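Long-range contacts in hypothetical protein, GDSL-like Lipase/Acylhydrolase family protein (Bacteroides uniformis, PDB 4M8K), which probably hydrolyses ester bonds, as a putative lipase or acylhydrolase of the GDSL-like family: residues 23-28 and 77-82; 29-34 and 62-67; 131-136 and 182-187. One frame throughout, in Å; residues are numbered along the deposited sequence.

Contact 1 of 3, residues 23-28 and 77-82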
loop_
_atom_site.group_PDB
_atom_site.type_symbol
_atom_site.label_atom_id
_atom_site.label_comp_id
_atom_site.label_asym_id
_atom_site.label_seq_id
_atom_site.Cartn_x
_atom_site.Cartn_y
_atom_site.Cartn_z
ATOM N N VAL A 23 -9.471 9.684 -1.147
ATOM C CA VAL A 23 -8.446 8.639 -1.313
ATOM C C VAL A 23 -7.781 8.355 0.029
ATOM O O VAL A 23 -7.245 9.257 0.713
ATOM C CB VAL A 23 -7.375 9.046 -2.378
ATOM C CG1 VAL A 23 -6.294 8.008 -2.482
ATOM C CG2 VAL A 23 -7.994 9.246 -3.760
ATOM N N SER A 24 -7.797 7.090 0.391
ATOM C CA SER A 24 -7.004 6.605 1.486
ATOM C C SER A 24 -5.947 5.608 0.985
ATOM O O SER A 24 -6.138 4.928 -0.038
ATOM C CB SER A 24 -7.916 5.969 2.525
ATOM O OG SER A 24 -8.625 6.907 3.325
ATOM N N ILE A 25 -4.835 5.534 1.716
ATOM C CA ILE A 25 -3.690 4.661 1.398
ATOM C C ILE A 25 -3.436 3.741 2.593
ATOM O O ILE A 25 -3.449 4.215 3.727
ATOM C CB ILE A 25 -2.447 5.514 1.110
ATOM C CG1 ILE A 25 -2.718 6.439 -0.097
ATOM C CG2 ILE A 25 -1.218 4.654 0.802
ATOM C CD1 ILE A 25 -2.210 7.835 0.126
ATOM N N LEU A 26 -3.226 2.442 2.313
ATOM C CA LEU A 26 -2.743 1.449 3.280
ATOM C C LEU A 26 -1.392 0.997 2.741
ATOM O O LEU A 26 -1.328 0.288 1.727
ATOM C CB LEU A 26 -3.720 0.303 3.398
ATOM C CG LEU A 26 -3.421 -0.741 4.443
ATOM C CD1 LEU A 26 -3.481 -0.131 5.811
ATOM C CD2 LEU A 26 -4.381 -1.924 4.360
ATOM N N GLY A 27 -0.314 1.508 3.344
ATOM C CA GLY A 27 1.033 1.372 2.777
ATOM C C GLY A 27 2.128 1.071 3.754
ATOM O O GLY A 27 1.923 0.903 4.994
ATOM N N ASP A 28 3.312 1.008 3.172
ATOM C CA ASP A 28 4.558 0.817 3.876
ATOM C C ASP A 28 5.463 2.075 3.676
ATOM O O ASP A 28 4.944 3.149 3.385
ATOM C CB ASP A 28 5.216 -0.493 3.435
ATOM C CG ASP A 28 5.535 -0.528 1.939
ATOM O OD1 ASP A 28 5.743 0.536 1.300
ATOM O OD2 ASP A 28 5.549 -1.646 1.390
ATOM N N GLU A 77 -7.892 11.320 2.389
ATOM C CA GLU A 77 -8.701 10.998 3.563
ATOM C C GLU A 77 -7.703 10.527 4.649
ATOM O O GLU A 77 -7.439 11.267 5.618
ATOM C CB GLU A 77 -9.749 9.965 3.212
ATOM C CG GLU A 77 -10.545 9.410 4.373
ATOM C CD GLU A 77 -11.614 10.366 4.898
ATOM O OE1 GLU A 77 -11.720 11.502 4.384
ATOM O OE2 GLU A 77 -12.342 9.996 5.845
ATOM N N ARG A 78 -7.094 9.343 4.480
ATOM C CA ARG A 78 -6.128 8.900 5.461
ATOM C C ARG A 78 -4.968 8.271 4.741
ATOM O O ARG A 78 -5.167 7.433 3.894
ATOM C CB ARG A 78 -6.694 7.854 6.428
ATOM C CG ARG A 78 -7.704 8.390 7.432
ATOM C CD ARG A 78 -7.128 9.467 8.382
ATOM N NE ARG A 78 -8.142 9.707 9.411
ATOM C CZ ARG A 78 -8.347 8.923 10.482
ATOM N NH1 ARG A 78 -7.577 7.866 10.747
ATOM N NH2 ARG A 78 -9.333 9.226 11.318
ATOM N N ASN A 79 -3.760 8.649 5.147
ATOM C CA ASN A 79 -2.548 7.927 4.760
ATOM C C ASN A 79 -2.032 7.032 5.914
ATOM O O ASN A 79 -1.176 7.450 6.724
ATOM C CB ASN A 79 -1.466 8.897 4.291
ATOM C CG ASN A 79 -0.272 8.164 3.701
ATOM O OD1 ASN A 79 -0.301 6.950 3.580
ATOM N ND2 ASN A 79 0.823 8.892 3.460
ATOM N N ASN A 80 -2.591 5.838 5.972
ATOM C CA ASN A 80 -2.156 4.837 6.944
ATOM C C ASN A 80 -1.021 4.010 6.377
ATOM O O ASN A 80 -1.214 2.905 5.885
ATOM C CB ASN A 80 -3.320 3.941 7.364
ATOM C CG ASN A 80 -3.033 3.181 8.637
ATOM O OD1 ASN A 80 -1.872 2.865 8.939
ATOM N ND2 ASN A 80 -4.076 2.883 9.390
ATOM N N SER A 81 0.173 4.571 6.461
ATOM C CA SER A 81 1.379 3.955 5.960
ATOM C C SER A 81 2.394 3.898 7.081
ATOM O O SER A 81 2.455 4.782 7.917
ATOM C CB SER A 81 1.925 4.674 4.712
ATOM O OG SER A 81 1.000 4.635 3.597
ATOM N N TYR A 82 3.188 2.819 7.066
ATOM C CA TYR A 82 3.996 2.373 8.186
ATOM C C TYR A 82 5.236 1.654 7.662
ATOM O O TYR A 82 5.160 0.556 7.098
ATOM C CB TYR A 82 3.164 1.450 9.060
ATOM C CG TYR A 82 3.680 1.148 10.478
ATOM C CD1 TYR A 82 4.994 0.747 10.733
ATOM C CD2 TYR A 82 2.816 1.233 11.568
ATOM C CE1 TYR A 82 5.436 0.476 12.034
ATOM C CE2 TYR A 82 3.249 0.971 12.859
ATOM C CZ TYR A 82 4.560 0.570 13.081
ATOM O OH TYR A 82 4.964 0.270 14.366
#
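E77 enters the pairing through its backbone N, which gives a nearly straight hydrogen bond to V23 O (2.7 Å), while its CB and CG pack against S24 OG. The acid itself leads away, to T111 N. R78 N reaches S24 OG in a weak bond, that hydroxyl also hydrogen-bonding to L109 O, and R78 O accepts from I25 N at 2.9 Å. N79 has CG anti to its backbone N (chi1 -172°), which lays OD1 against CB and CG2 of I25; S81 OG donates to N79 OD1 at 2.7 Å, fixing the amide's rotation, and N79 ND2 hydrogen-bonds to S31 O. N80 ties both ways through its backbone, N to I25 O and O from G27 N (3.0 Å). S81 OG lies 3.4 Å from G27 CA, where a CB at 27 would clash with it, consistent with the close 4.1 Å between G27 CA and S81 CA. Y82 N ends the series on G27 O. This is parallel pairing in the flavodoxin-like sheet of GDSL hydrolases: strand 75-81 forms one border, strand 22-27 pairs on its other side with strand 114-118, and helix 64-71 brings W65 against I25 and N79.

Contact 2 of 3, residues 29-34 and 62-67. With ACT (acetate ion), chain C.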
loop_
_atom_site.group_PDB
_atom_site.type_symbol
_atom_site.label_atom_id
_atom_site.label_comp_id
_atom_site.label_asym_id
_atom_site.label_seq_id
_atom_site.Cartn_x
_atom_site.Cartn_y
_atom_site.Cartn_z
ATOM N N SER A 29 6.782 1.937 3.816
ATOM C CA SER A 29 7.701 3.103 3.689
ATOM C C SER A 29 7.491 3.879 2.408
ATOM O O SER A 29 7.714 5.083 2.390
ATOM C CB SER A 29 9.165 2.691 3.674
ATOM O OG SER A 29 9.657 2.194 4.896
ATOM N N TYR A 30 7.099 3.197 1.312
ATOM C CA TYR A 30 7.047 3.826 -0.022
ATOM C C TYR A 30 5.962 4.931 -0.063
ATOM O O TYR A 30 5.994 5.837 -0.899
ATOM C CB TYR A 30 6.740 2.815 -1.141
ATOM C CG TYR A 30 7.899 2.006 -1.712
ATOM C CD1 TYR A 30 8.932 1.554 -0.922
ATOM C CD2 TYR A 30 7.914 1.658 -3.064
ATOM C CE1 TYR A 30 9.981 0.807 -1.458
ATOM C CE2 TYR A 30 8.927 0.906 -3.599
ATOM C CZ TYR A 30 9.967 0.470 -2.789
ATOM O OH TYR A 30 11.032 -0.252 -3.334
ATOM N N SER A 31 5.025 4.834 0.866
ATOM C CA SER A 31 3.879 5.751 0.960
ATOM C C SER A 31 3.916 6.605 2.236
ATOM O O SER A 31 2.913 7.238 2.610
ATOM C CB SER A 31 2.591 4.923 0.851
ATOM O OG SER A 31 2.537 4.243 -0.396
ATOM N N THR A 32 5.064 6.634 2.917
ATOM C CA THR A 32 5.210 7.421 4.139
ATOM C C THR A 32 5.851 8.769 3.875
ATOM O O THR A 32 6.600 8.935 2.922
ATOM C CB THR A 32 6.070 6.772 5.280
ATOM O OG1 THR A 32 7.445 6.562 4.868
ATOM C CG2 THR A 32 5.428 5.491 5.767
ATOM N N PHE A 33 5.526 9.727 4.738
ATOM C CA PHE A 33 6.291 10.980 4.895
ATOM C C PHE A 33 6.004 11.482 6.297
ATOM O O PHE A 33 4.824 11.577 6.712
ATOM C CB PHE A 33 5.968 12.066 3.823
ATOM C CG PHE A 33 7.095 13.059 3.629
ATOM C CD1 PHE A 33 7.223 14.145 4.479
ATOM C CD2 PHE A 33 8.043 12.894 2.607
ATOM C CE1 PHE A 33 8.283 15.040 4.354
ATOM C CE2 PHE A 33 9.090 13.787 2.443
ATOM C CZ PHE A 33 9.231 14.866 3.335
ATOM N N TYR A 34 7.071 11.738 7.043
ATOM C CA TYR A 34 6.987 12.325 8.395
ATOM C C TYR A 34 5.945 13.434 8.495
ATOM O O TYR A 34 5.967 14.401 7.697
ATOM C CB TYR A 34 8.380 12.862 8.804
ATOM C CG TYR A 34 8.467 13.189 10.262
ATOM C CD1 TYR A 34 8.402 12.173 11.219
ATOM C CD2 TYR A 34 8.578 14.514 10.706
ATOM C CE1 TYR A 34 8.437 12.446 12.560
ATOM C CE2 TYR A 34 8.642 14.803 12.079
ATOM C CZ TYR A 34 8.580 13.749 12.990
ATOM O OH TYR A 34 8.618 13.961 14.341
ATOM N N GLU A 62 6.864 15.712 -3.422
ATOM C CA GLU A 62 7.546 14.782 -4.330
ATOM C C GLU A 62 7.026 13.359 -4.182
ATOM O O GLU A 62 7.347 12.519 -5.011
ATOM C CB GLU A 62 9.061 14.792 -4.068
ATOM C CG GLU A 62 9.763 16.094 -4.431
ATOM C CD GLU A 62 11.045 16.340 -3.672
ATOM O OE1 GLU A 62 11.326 15.671 -2.659
ATOM O OE2 GLU A 62 11.798 17.208 -4.116
ATOM N N THR A 63 6.261 13.052 -3.129
ATOM C CA THR A 63 5.767 11.669 -2.922
ATOM C C THR A 63 4.746 11.287 -4.010
ATOM O O THR A 63 4.011 12.168 -4.486
ATOM C CB THR A 63 5.135 11.445 -1.514
ATOM O OG1 THR A 63 3.945 12.225 -1.368
ATOM C CG2 THR A 63 6.144 11.819 -0.416
ATOM N N TRP A 64 4.634 9.994 -4.325
ATOM C CA TRP A 64 3.768 9.528 -5.400
ATOM C C TRP A 64 2.329 9.894 -5.102
ATOM O O TRP A 64 1.583 10.248 -6.001
ATOM C CB TRP A 64 3.897 8.010 -5.662
ATOM C CG TRP A 64 3.281 7.095 -4.599
ATOM C CD1 TRP A 64 3.898 6.563 -3.541
ATOM C CD2 TRP A 64 1.933 6.654 -4.554
ATOM N NE1 TRP A 64 3.030 5.781 -2.801
ATOM C CE2 TRP A 64 1.793 5.857 -3.391
ATOM C CE3 TRP A 64 0.799 6.903 -5.356
ATOM C CZ2 TRP A 64 0.567 5.273 -3.018
ATOM C CZ3 TRP A 64 -0.391 6.319 -5.006
ATOM C CH2 TRP A 64 -0.517 5.532 -3.808
ATOM N N TRP A 65 1.930 9.774 -3.826
ATOM C CA TRP A 65 0.508 9.862 -3.436
ATOM C C TRP A 65 0.023 11.313 -3.338
ATOM O O TRP A 65 -1.144 11.597 -3.630
ATOM C CB TRP A 65 0.198 9.052 -2.127
ATOM C CG TRP A 65 1.121 9.346 -1.040
ATOM C CD1 TRP A 65 2.309 8.757 -0.828
ATOM C CD2 TRP A 65 1.018 10.410 -0.118
ATOM N NE1 TRP A 65 2.976 9.395 0.197
ATOM C CE2 TRP A 65 2.182 10.399 0.664
ATOM C CE3 TRP A 65 0.038 11.374 0.146
ATOM C CZ2 TRP A 65 2.400 11.313 1.709
ATOM C CZ3 TRP A 65 0.249 12.284 1.210
ATOM C CH2 TRP A 65 1.414 12.219 1.974
ATOM N N TYR A 66 0.899 12.198 -2.853
ATOM C CA TYR A 66 0.627 13.613 -2.763
ATOM C C TYR A 66 0.447 14.154 -4.174
ATOM O O TYR A 66 -0.505 14.898 -4.456
ATOM C CB TYR A 66 1.746 14.344 -2.044
ATOM C CG TYR A 66 1.433 15.790 -1.832
ATOM C CD1 TYR A 66 1.533 16.696 -2.874
ATOM C CD2 TYR A 66 1.010 16.258 -0.585
ATOM C CE1 TYR A 66 1.234 18.013 -2.683
ATOM C CE2 TYR A 66 0.711 17.587 -0.384
ATOM C CZ TYR A 66 0.820 18.448 -1.445
ATOM O OH TYR A 66 0.496 19.754 -1.291
ATOM N N ARG A 67 1.336 13.727 -5.066
ATOM C CA ARG A 67 1.269 14.062 -6.473
ATOM C C ARG A 67 0.002 13.554 -7.060
ATOM O O ARG A 67 -0.742 14.299 -7.704
ATOM C CB ARG A 67 2.466 13.492 -7.238
ATOM C CG ARG A 67 3.761 14.263 -7.022
ATOM C CD ARG A 67 4.891 13.647 -7.852
ATOM N NE ARG A 67 4.596 13.580 -9.295
ATOM C CZ ARG A 67 4.912 14.538 -10.171
ATOM N NH1 ARG A 67 5.504 15.652 -9.783
ATOM N NH2 ARG A 67 4.632 14.380 -11.429
HETATM C C ACT C . 9.605 -0.476 3.437
HETATM O O ACT C . 10.624 0.146 3.778
HETATM O OXT ACT C . 8.623 -0.487 4.181
HETATM C CH3 ACT C . 9.515 -1.200 2.127
HETATM O O HOH W 1 5.781 8.373 0.263
#
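S31 and W64 meet through a single side-chain hydrogen bond where the loop after the first strand of this GDSL-like hydrolase fold passes the start of helix 64-71. That loop begins at S29, the position expected for the nucleophile of the GDSL motif; S29 N and OG both bond an acetate, probably from the crystallisation liquor, which is also hydrogen-bonded to N122, H205 and G84. From CB the W64 side chain rises between its backbone N and carbonyl carbon (chi1 72°), bringing the pyrrole edge of the indole to the loop. W64 CD1 comes within 3.4 Å of Y30 O; W64 NE1 donates to S31 OG (2.9 Å), which lies almost in the ring plane though the N-H is bent to 145°; further round the edge, CE2 and CZ2 still touch the same oxygen. W65 CB sits over the centre of the W64 ring, 3.6 Å above its plane. The W65 indole also turns its NE1 to the loop, but there a water intervenes, accepting from NE1 and donating to Y30 O and T32 O, so one molecule satisfies three polar atoms. T63 is the N-cap of the helix, its OG1 accepting a weak bond from Y66 N and itself hydrogen-bonding to V60 O. Its methyl completes the contact: T63 CG2 lies 3.7 Å from F33 CD2.

Contact 3 of 3, residues 131-136 and 182-187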
loop_
_atom_site.group_PDB
_atom_site.type_symbol
_atom_site.label_atom_id
_atom_site.label_comp_id
_atom_site.label_asym_id
_atom_site.label_seq_id
_atom_site.Cartn_x
_atom_site.Cartn_y
_atom_site.Cartn_z
ATOM N N GLY A 131 2.902 -19.701 2.288
ATOM C CA GLY A 131 1.707 -20.445 2.639
ATOM C C GLY A 131 0.861 -20.817 1.442
ATOM O O GLY A 131 1.369 -20.868 0.325
ATOM N N ALA A 132 -0.431 -21.020 1.694
ATOM C CA ALA A 132 -1.394 -21.470 0.679
ATOM C C ALA A 132 -2.444 -20.418 0.394
ATOM O O ALA A 132 -2.828 -19.630 1.275
ATOM C CB ALA A 132 -2.062 -22.747 1.145
ATOM N N TYR A 133 -2.896 -20.358 -0.848
ATOM C CA TYR A 133 -4.070 -19.569 -1.170
ATOM C C TYR A 133 -5.184 -20.039 -0.270
ATOM O O TYR A 133 -5.310 -21.224 -0.009
ATOM C CB TYR A 133 -4.477 -19.745 -2.624
ATOM C CG TYR A 133 -3.423 -19.220 -3.544
ATOM C CD1 TYR A 133 -3.226 -17.853 -3.664
ATOM C CD2 TYR A 133 -2.569 -20.084 -4.248
ATOM C CE1 TYR A 133 -2.264 -17.343 -4.497
ATOM C CE2 TYR A 133 -1.554 -19.574 -5.066
ATOM C CZ TYR A 133 -1.421 -18.200 -5.203
ATOM O OH TYR A 133 -0.450 -17.638 -6.027
ATOM N N GLN A 134 -5.957 -19.105 0.253
ATOM C CA GLN A 134 -6.931 -19.385 1.283
ATOM C C GLN A 134 -8.002 -18.327 1.253
ATOM O O GLN A 134 -7.789 -17.148 1.620
ATOM C CB GLN A 134 -6.260 -19.463 2.680
ATOM C CG GLN A 134 -7.230 -19.830 3.811
ATOM C CD GLN A 134 -6.570 -20.018 5.200
ATOM O OE1 GLN A 134 -5.378 -19.814 5.396
ATOM N NE2 GLN A 134 -7.377 -20.382 6.161
ATOM N N TYR A 135 -9.221 -18.740 0.911
ATOM C CA TYR A 135 -10.296 -17.776 0.715
ATOM C C TYR A 135 -11.409 -17.767 1.795
ATOM O O TYR A 135 -12.442 -17.135 1.633
ATOM C CB TYR A 135 -10.858 -18.023 -0.697
ATOM C CG TYR A 135 -9.782 -17.851 -1.759
ATOM C CD1 TYR A 135 -9.269 -16.608 -2.036
ATOM C CD2 TYR A 135 -9.231 -18.945 -2.438
ATOM C CE1 TYR A 135 -8.284 -16.442 -2.993
ATOM C CE2 TYR A 135 -8.235 -18.792 -3.412
ATOM C CZ TYR A 135 -7.764 -17.531 -3.695
ATOM O OH TYR A 135 -6.776 -17.318 -4.637
ATOM N N ASP A 136 -11.188 -18.445 2.918
ATOM C CA ASP A 136 -12.086 -18.380 4.066
ATOM C C ASP A 136 -11.415 -19.112 5.220
ATOM O O ASP A 136 -10.417 -19.823 5.006
ATOM C CB ASP A 136 -13.467 -18.996 3.766
ATOM C CG ASP A 136 -14.629 -18.182 4.410
ATOM O OD1 ASP A 136 -14.516 -17.716 5.596
ATOM O OD2 ASP A 136 -15.671 -18.017 3.742
HETATM N N MSE A 182 0.049 -11.921 -5.343
HETATM C CA MSE A 182 -0.830 -10.715 -5.309
HETATM C C MSE A 182 -1.661 -10.634 -6.587
HETATM O O MSE A 182 -2.840 -10.291 -6.545
HETATM C CB MSE A 182 -0.022 -9.442 -5.093
HETATM C CG MSE A 182 0.225 -9.316 -3.624
HETATM SE SE MSE A 182 0.964 -7.590 -3.054
HETATM C CE MSE A 182 2.574 -7.550 -4.173
ATOM N N ASP A 183 -1.102 -11.022 -7.728
ATOM C CA ASP A 183 -1.854 -10.872 -8.969
ATOM C C ASP A 183 -2.993 -11.870 -9.008
ATOM O O ASP A 183 -4.103 -11.533 -9.380
ATOM C CB ASP A 183 -0.953 -11.030 -10.182
ATOM C CG ASP A 183 -1.574 -10.432 -11.428
ATOM O OD1 ASP A 183 -1.967 -9.278 -11.442
ATOM O OD2 ASP A 183 -1.704 -11.113 -12.407
ATOM N N GLU A 184 -2.700 -13.098 -8.620
ATOM C CA GLU A 184 -3.714 -14.158 -8.555
ATOM C C GLU A 184 -4.846 -13.834 -7.554
ATOM O O GLU A 184 -6.037 -14.032 -7.818
ATOM C CB GLU A 184 -3.057 -15.477 -8.156
ATOM C CG GLU A 184 -4.049 -16.590 -7.809
ATOM C CD GLU A 184 -4.964 -16.975 -8.968
ATOM O OE1 GLU A 184 -4.822 -16.457 -10.099
ATOM O OE2 GLU A 184 -5.842 -17.829 -8.769
ATOM N N ILE A 185 -4.461 -13.370 -6.375
ATOM C CA ILE A 185 -5.431 -13.031 -5.345
ATOM C C ILE A 185 -6.245 -11.785 -5.719
ATOM O O ILE A 185 -7.481 -11.799 -5.507
ATOM C CB ILE A 185 -4.743 -12.883 -3.935
ATOM C CG1 ILE A 185 -4.120 -14.210 -3.522
ATOM C CG2 ILE A 185 -5.747 -12.462 -2.884
ATOM C CD1 ILE A 185 -3.152 -14.124 -2.372
ATOM N N CYS A 186 -5.614 -10.731 -6.275
ATOM C CA CYS A 186 -6.358 -9.624 -6.853
ATOM C C CYS A 186 -7.381 -10.102 -7.876
ATOM O O CYS A 186 -8.543 -9.679 -7.851
ATOM C CB CYS A 186 -5.446 -8.649 -7.542
ATOM S SG CYS A 186 -4.502 -7.637 -6.350
ATOM N N ARG A 187 -6.971 -10.996 -8.752
ATOM C CA ARG A 187 -7.923 -11.566 -9.754
ATOM C C ARG A 187 -9.096 -12.316 -9.069
ATOM O O ARG A 187 -10.275 -12.156 -9.457
ATOM C CB ARG A 187 -7.178 -12.451 -10.756
ATOM C CG ARG A 187 -8.110 -13.089 -11.836
ATOM C CD ARG A 187 -7.837 -14.573 -12.197
ATOM N NE ARG A 187 -7.760 -15.463 -11.017
ATOM C CZ ARG A 187 -8.808 -15.977 -10.370
ATOM N NH1 ARG A 187 -10.038 -15.741 -10.784
ATOM N NH2 ARG A 187 -8.633 -16.756 -9.304
HETATM O O HOH W 2 -6.424 -18.982 -6.518
#
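The side chain of Y133 turns with CG anti to its carbonyl carbon (chi1 -64°), and that of E184 has CG anti to the backbone N (chi1 169°) before bending at chi2, which sets the aliphatic part of the glutamate beside the tyrosine ring. Y133 CE1 meets E184 CG at 3.8 Å, and the ring and carboxylate planes stand 78° apart. I185 approaches the same ring at its edge, CG1 lying 3.8 Å from Y133 CD1 and near the ring plane. No direct hydrogen bond joins the two segments; a water does, 2.5 Å from Y135 OH and donating to E184 OE2 at 2.6 Å. The carboxylate is also held by R187, one helical turn ahead, whose NE and NH2 meet OE1 and OE2 side-on in a salt bridge, from above the carboxylate plane. An alanine at E184 would take away the CG packing on Y133 and is likely to leave R187 without its charge partner and the bridging water without its carboxylate acceptor. At the periphery, the loop between helices 121-126 and 146-160 packs through its two tyrosines on helix 176-189, where H188 stacks on Y135, while F150 of helix 146-160 packs against I185 and M182 reaches strand 165-170.

Overall arrangement
Contacts 1 and 2 belong to one buried block, their centres 10 Å apart: strand 22-27 runs into the loop of contact 2, and helix 64-71 leads on to strand 75-81, so contact 2 is nested within the chain loop that contact 1 closes. They touch directly, S81 OG also packing on S31 CB. Contact 3 shares none of these elements and lies only partly buried, about 27 Å centre to centre from contact 2, across the centre of the chain. Chemistry follows place: backbone hydrogen bonds in the sheet, indole N-H groups and a bridging water beside the loop that carries S29, and tyrosine packing with a salt-bridged glutamate at the periphery.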